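Local coordinates for putative exported protein (Bacteroides fragilis, PDB 4RAA) that is of unknown function but folds as a six-bladed beta-propeller of the YWTD superfamily and is probably exported from the cytoplasm, at residues E148-S152 with K153-F157; Y246-I249 with Q250-Y253; E260-E263 with R264-F267. All blocks are in the same frame, centred on the assembly; numbering follows the deposited sequence.

Contact 1 of 3, residues E148-S152 with K153-F157; sequences EYTDS and KLSDF
Glu148 lays its CB against the hydroxyl of Ser155 and runs on, extended, to Ser152. Its CB lies 3.4 Å from Ser155 OG and 3.9 Å from Ser155 CA, a fit that a small residue such as serine permits. With CG set beside the backbone N (chi1 -67°) and the chain extended beyond it, the carboxylate is carried past Ser155 toward Ser152. There OE1 receives the hydroxyl of Ser152 nearly along its C-O axis, OG to OE1 being 2.9 Å, and the same OE1 passes 4.2 Å from Leu154 CB. The other oxygen, OE2, takes a weak hydrogen bond from Ser130 N, so the two carboxylate oxygens tie different parts of the chain together. Glu148 and Leu154 run across each other at about a right angle, and Phe129 touches both.

The residues belong to the long connection between strands 142-145 and 157-162, neighbours in a four-stranded antiparallel sheet of the propeller, and 153-156 form a 3-10 turn inside it. Ser152 leads into that turn. Having given its proton to Glu148, its OG can still accept a weak bond from Leu154 N, while Ser152 O takes Ser155 N at 3.1 Å, with the donor well above the carbonyl plane. The CB of Ser155 is directed toward 148-152, where its OG is met by Thr150 N at 3.1 Å in a weak, bent bond, and by Thr150 OG1 at a long 3.5 Å, also weak. Small hydroxyl residues suit such a tight reversal because they can serve main-chain groups without demanding room. At the far end of the turn, Asp156 OD1 forms a salt bridge with Lys178 NZ.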
# COMPACT_ATOMS: atom_id res chain seq x y z
N GLU A 148 0.46 8.32 19.12
CA GLU A 148 -0.96 8.50 19.44
C GLU A 148 -1.17 8.67 20.95
O GLU A 148 -0.44 8.09 21.76
CB GLU A 148 -1.82 7.35 18.91
CG GLU A 148 -1.89 7.28 17.39
CD GLU A 148 -3.01 6.40 16.83
OE1 GLU A 148 -3.85 5.87 17.59
OE2 GLU A 148 -3.06 6.26 15.58
N TYR A 149 -2.19 9.46 21.30
CA TYR A 149 -2.58 9.78 22.70
C TYR A 149 -4.11 9.82 22.94
O TYR A 149 -4.56 10.21 24.02
CB TYR A 149 -1.93 11.13 23.09
CG TYR A 149 -2.17 12.22 22.08
CD1 TYR A 149 -1.31 12.38 20.98
CD2 TYR A 149 -3.26 13.10 22.19
CE1 TYR A 149 -1.52 13.37 20.02
CE2 TYR A 149 -3.48 14.10 21.25
CZ TYR A 149 -2.60 14.24 20.16
OH TYR A 149 -2.80 15.22 19.22
N THR A 150 -4.89 9.33 21.97
CA THR A 150 -6.35 9.41 21.94
C THR A 150 -7.00 8.13 22.56
O THR A 150 -6.38 7.49 23.42
CB THR A 150 -6.78 9.66 20.47
OG1 THR A 150 -6.42 8.53 19.66
CG2 THR A 150 -6.09 10.92 19.90
N ASP A 151 -8.23 7.81 22.16
CA ASP A 151 -8.98 6.61 22.63
C ASP A 151 -8.31 5.29 22.25
O ASP A 151 -8.24 4.38 23.09
CB ASP A 151 -10.42 6.60 22.05
CG ASP A 151 -11.31 7.68 22.66
OD1 ASP A 151 -11.67 7.56 23.85
OD2 ASP A 151 -11.69 8.62 21.93
N SER A 152 -7.87 5.20 20.99
CA SER A 152 -7.16 4.05 20.37
C SER A 152 -6.25 3.20 21.30
O SER A 152 -5.56 3.76 22.14
CB SER A 152 -6.33 4.61 19.19
OG SER A 152 -5.38 3.69 18.69
N LYS A 153 -6.27 1.86 21.14
CA LYS A 153 -5.41 0.94 21.95
C LYS A 153 -3.93 1.24 21.74
O LYS A 153 -3.13 1.15 22.67
CB LYS A 153 -5.65 -0.55 21.65
CG LYS A 153 -4.81 -1.50 22.51
CD LYS A 153 -5.16 -2.98 22.36
CE LYS A 153 -4.25 -3.85 23.23
NZ LYS A 153 -4.53 -5.31 23.14
N LEU A 154 -3.59 1.59 20.50
CA LEU A 154 -2.22 1.97 20.14
C LEU A 154 -1.70 3.19 20.91
O LEU A 154 -0.48 3.33 21.08
CB LEU A 154 -2.15 2.21 18.62
CG LEU A 154 -0.80 2.52 17.99
CD1 LEU A 154 0.23 1.43 18.27
CD2 LEU A 154 -0.97 2.69 16.50
N SER A 155 -2.60 4.06 21.37
CA SER A 155 -2.26 5.23 22.20
C SER A 155 -1.71 4.89 23.59
O SER A 155 -1.12 5.75 24.22
CB SER A 155 -3.47 6.14 22.39
OG SER A 155 -4.15 6.38 21.17
N ASP A 156 -1.95 3.66 24.07
CA ASP A 156 -1.46 3.17 25.38
C ASP A 156 -0.10 2.43 25.33
O ASP A 156 0.31 1.81 26.33
CB ASP A 156 -2.51 2.25 26.04
CG ASP A 156 -3.82 2.96 26.34
OD1 ASP A 156 -3.82 4.18 26.63
OD2 ASP A 156 -4.86 2.27 26.31
N PHE A 157 0.58 2.49 24.19
CA PHE A 157 1.90 1.87 24.02
C PHE A 157 2.85 2.82 23.32
O PHE A 157 2.41 3.74 22.62
CB PHE A 157 1.78 0.57 23.22
CG PHE A 157 1.07 -0.53 23.95
CD1 PHE A 157 -0.32 -0.67 23.86
CD2 PHE A 157 1.78 -1.45 24.71
CE1 PHE A 157 -0.98 -1.71 24.52
CE2 PHE A 157 1.13 -2.50 25.38
CZ PHE A 157 -0.26 -2.62 25.29

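Contact 2 of 3, residues Y246-I249 with Q250-Y253; sequences YDLI and QSDY
The Tyr246 ring and the Gln250 side-chain amide meet one turn apart, their planes inclined by 35°. One face of the ring carries both the aliphatic and the polar part of the glutamine. Gln250 CG makes a CH-pi contact over the face, 4.3 Å from the centroid of the Tyr246 ring. Gln250 OE1 lies over the side of the ring that bears CE1 and CZ, 3.2 Å from Tyr246 CE1. A bend at chi2 (-53°) turns the amide back toward the tyrosine. Glutamine fits here because its methylenes can lie on an aromatic face while its amide oxygen is left for a polar partner, in this case a weak hydrogen bond from Lys274 NZ.

Further along, Ser251 OG donates to Leu248 O at 2.6 Å, and Ser251 N reaches the same oxygen at 3.2 Å. Both arrive from one face of the carbonyl plane, the hydroxyl slightly tilted from it and the N-H standing well above it. A serine whose OG lies between its own N and carbonyl carbon (chi1 66°) is well placed to fold back on the helix in this way. Leu248 sends CD1 to Tyr253 CB at 4.3 Å and also packs on Pro228, whereas the Tyr253 ring leads off to meet Phe232 edge-to-face.

Weak bonds from Gln250 N to both Tyr246 O and Asp247 O mix four- and three-residue spacing, the pattern of an alpha-helix running out into the loop that leads to a strand, here strand 254-261 of a propeller sheet.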
# COMPACT_ATOMS: atom_id res chain seq x y z
N TYR A 246 8.52 23.47 28.68
CA TYR A 246 9.08 24.70 29.28
C TYR A 246 9.43 24.45 30.73
O TYR A 246 10.54 24.75 31.14
CB TYR A 246 8.16 25.94 29.19
CG TYR A 246 8.74 27.16 29.92
CD1 TYR A 246 9.81 27.91 29.38
CD2 TYR A 246 8.22 27.57 31.17
CE1 TYR A 246 10.34 29.01 30.05
CE2 TYR A 246 8.74 28.67 31.85
CZ TYR A 246 9.80 29.39 31.29
OH TYR A 246 10.30 30.48 31.95
N ASP A 247 8.46 23.93 31.50
CA ASP A 247 8.68 23.62 32.92
C ASP A 247 9.76 22.56 33.13
O ASP A 247 10.52 22.63 34.10
CB ASP A 247 7.38 23.18 33.62
CG ASP A 247 6.44 24.33 33.92
OD1 ASP A 247 6.85 25.51 33.94
OD2 ASP A 247 5.25 24.04 34.18
N LEU A 248 9.83 21.59 32.22
CA LEU A 248 10.83 20.54 32.26
C LEU A 248 12.26 21.09 32.17
O LEU A 248 13.15 20.65 32.90
CB LEU A 248 10.56 19.52 31.14
CG LEU A 248 11.50 18.33 30.97
CD1 LEU A 248 11.71 17.58 32.27
CD2 LEU A 248 10.96 17.38 29.91
N ILE A 249 12.46 22.05 31.27
CA ILE A 249 13.77 22.71 31.07
C ILE A 249 14.20 23.55 32.30
O ILE A 249 15.39 23.66 32.57
CB ILE A 249 13.78 23.47 29.71
CG1 ILE A 249 13.92 22.42 28.59
CG2 ILE A 249 14.90 24.50 29.60
CD1 ILE A 249 13.69 22.92 27.19
N GLN A 250 13.23 24.10 33.03
CA GLN A 250 13.50 24.86 34.27
C GLN A 250 13.98 23.98 35.43
O GLN A 250 14.59 24.50 36.36
CB GLN A 250 12.26 25.64 34.75
CG GLN A 250 11.64 26.61 33.75
CD GLN A 250 12.64 27.58 33.15
OE1 GLN A 250 12.67 27.79 31.93
NE2 GLN A 250 13.47 28.17 34.00
N SER A 251 13.69 22.67 35.38
CA SER A 251 14.06 21.74 36.46
C SER A 251 15.46 21.15 36.32
O SER A 251 16.09 21.24 35.26
CB SER A 251 13.05 20.58 36.54
OG SER A 251 13.10 19.77 35.38
N ASP A 252 15.91 20.53 37.41
CA ASP A 252 17.19 19.83 37.47
C ASP A 252 17.16 18.49 36.72
O ASP A 252 18.22 17.93 36.47
CB ASP A 252 17.61 19.58 38.93
CG ASP A 252 17.93 20.87 39.69
OD1 ASP A 252 18.64 21.76 39.16
OD2 ASP A 252 17.50 20.99 40.86
N TYR A 253 15.96 17.97 36.37
CA TYR A 253 15.79 16.69 35.62
C TYR A 253 16.43 16.70 34.23
O TYR A 253 16.84 17.75 33.73
CB TYR A 253 14.30 16.35 35.44
CG TYR A 253 13.52 15.97 36.68
CD1 TYR A 253 13.81 14.78 37.38
CD2 TYR A 253 12.45 16.76 37.13
CE1 TYR A 253 13.06 14.40 38.50
CE2 TYR A 253 11.71 16.39 38.25
CZ TYR A 253 12.01 15.22 38.93
OH TYR A 253 11.26 14.89 40.03

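Contact 3 of 3, residues E260-E263 with R264-F267; sequences EETE and RDLF
A tight beta hairpin joins strands 254-261 and 265-272, the first two of a four-stranded antiparallel sheet, and Thr262 meets Asp265 across its turn. Thr262 N donates to Asp265 O at 3.0 Å in a nearly straight bond. Beside it, Thr262 OG1 gives its proton to Asp265 OD1 at 2.6 Å, approaching from above the carboxylate plane (57° out of it). The same OG1 weakly accepts Arg264 N at 3.4 Å, the bond of an ST turn, so a short hydroxyl residue serves both sides of the reversal. Asp265 OD1 is also gripped by His317 NE2, and OD2 by Ile360 N, which fixes the carboxylate.

Further from the turn, Glu260 and Phe267 form a hydrogen-bonded pair, Glu260 N to Phe267 O at 3.1 Å and Phe267 N to Glu260 O at 3.0 Å. Between them and the turn, Glu261 and Leu266 share the other face, where Glu261 lays its CG methylene (3.9 Å) and CD against Leu266 CD1 and delivers its buried carboxylate to Tyr190, His218 and Lys283. The whole is a tight beta hairpin whose turn carries a Thr ST turn, joining the first two strands of a four-stranded propeller sheet.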
# COMPACT_ATOMS: atom_id res chain seq x y z
N GLU A 260 23.17 6.76 20.57
CA GLU A 260 23.71 6.15 19.35
C GLU A 260 24.68 5.07 19.82
O GLU A 260 25.53 5.31 20.68
CB GLU A 260 24.35 7.16 18.39
CG GLU A 260 24.92 6.52 17.12
CD GLU A 260 23.98 5.52 16.44
OE1 GLU A 260 22.74 5.74 16.40
OE2 GLU A 260 24.49 4.50 15.91
N GLU A 261 24.53 3.87 19.27
CA GLU A 261 25.35 2.73 19.67
C GLU A 261 26.07 2.12 18.46
O GLU A 261 25.54 2.16 17.35
CB GLU A 261 24.45 1.69 20.37
CG GLU A 261 25.23 0.70 21.24
CD GLU A 261 24.37 -0.34 21.96
OE1 GLU A 261 23.15 -0.15 22.16
OE2 GLU A 261 24.94 -1.37 22.36
N THR A 262 27.28 1.62 18.70
CA THR A 262 28.09 0.91 17.69
C THR A 262 28.56 -0.40 18.36
O THR A 262 28.11 -0.71 19.46
CB THR A 262 29.30 1.74 17.18
OG1 THR A 262 30.28 1.90 18.21
CG2 THR A 262 28.86 3.11 16.68
N GLU A 263 29.44 -1.16 17.69
CA GLU A 263 30.00 -2.40 18.26
C GLU A 263 30.98 -2.13 19.40
O GLU A 263 31.05 -2.94 20.32
CB GLU A 263 30.73 -3.24 17.19
CG GLU A 263 29.86 -3.76 16.05
CD GLU A 263 28.78 -4.75 16.48
OE1 GLU A 263 28.87 -5.36 17.57
OE2 GLU A 263 27.82 -4.94 15.69
N ARG A 264 31.70 -1.02 19.33
CA ARG A 264 32.76 -0.68 20.30
C ARG A 264 32.39 0.35 21.39
O ARG A 264 32.95 0.28 22.49
CB ARG A 264 34.02 -0.19 19.55
CG ARG A 264 33.87 1.11 18.75
CD ARG A 264 35.20 1.58 18.20
NE ARG A 264 35.71 0.75 17.11
CZ ARG A 264 36.88 0.91 16.49
NH1 ARG A 264 37.72 1.89 16.84
NH2 ARG A 264 37.22 0.08 15.50
N ASP A 265 31.49 1.28 21.07
CA ASP A 265 31.10 2.35 22.00
C ASP A 265 29.61 2.71 22.00
O ASP A 265 28.82 2.14 21.24
CB ASP A 265 31.97 3.60 21.72
CG ASP A 265 31.70 4.24 20.35
OD1 ASP A 265 30.63 4.01 19.75
OD2 ASP A 265 32.58 5.01 19.90
N LEU A 266 29.25 3.66 22.86
CA LEU A 266 27.88 4.12 23.01
C LEU A 266 27.91 5.57 23.53
O LEU A 266 28.41 5.83 24.62
CB LEU A 266 27.16 3.17 23.97
CG LEU A 266 25.67 3.30 24.33
CD1 LEU A 266 25.18 1.98 24.92
CD2 LEU A 266 25.39 4.45 25.29
N PHE A 267 27.39 6.50 22.71
CA PHE A 267 27.35 7.94 23.01
C PHE A 267 25.94 8.31 23.44
O PHE A 267 24.96 7.86 22.83
CB PHE A 267 27.70 8.78 21.78
CG PHE A 267 29.17 8.85 21.44
CD1 PHE A 267 30.09 7.85 21.78
CD2 PHE A 267 29.62 9.91 20.66
CE1 PHE A 267 31.43 7.96 21.42
CE2 PHE A 267 30.96 10.01 20.28
CZ PHE A 267 31.86 9.03 20.67

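Overall arrangement
These are three separate local contacts in one propeller chain. Contact 1 lies in the loop joining two strands of another sheet, its centre about 26 Å from that of contact 2 and about 32 Å from that of contact 3. Contacts 2 and 3 lie at opposite ends of strand 254-261: 246-253 leads into it and 260-267 turns the chain at its far end, so their nearest atoms remain about 17 Å apart. Contact 3 lies deeper, its centre about 13 Å from the centre of the chain, against about 24 and 22 Å for the centres of contacts 1 and 2. With the function unknown, none of the three can be assigned to a site.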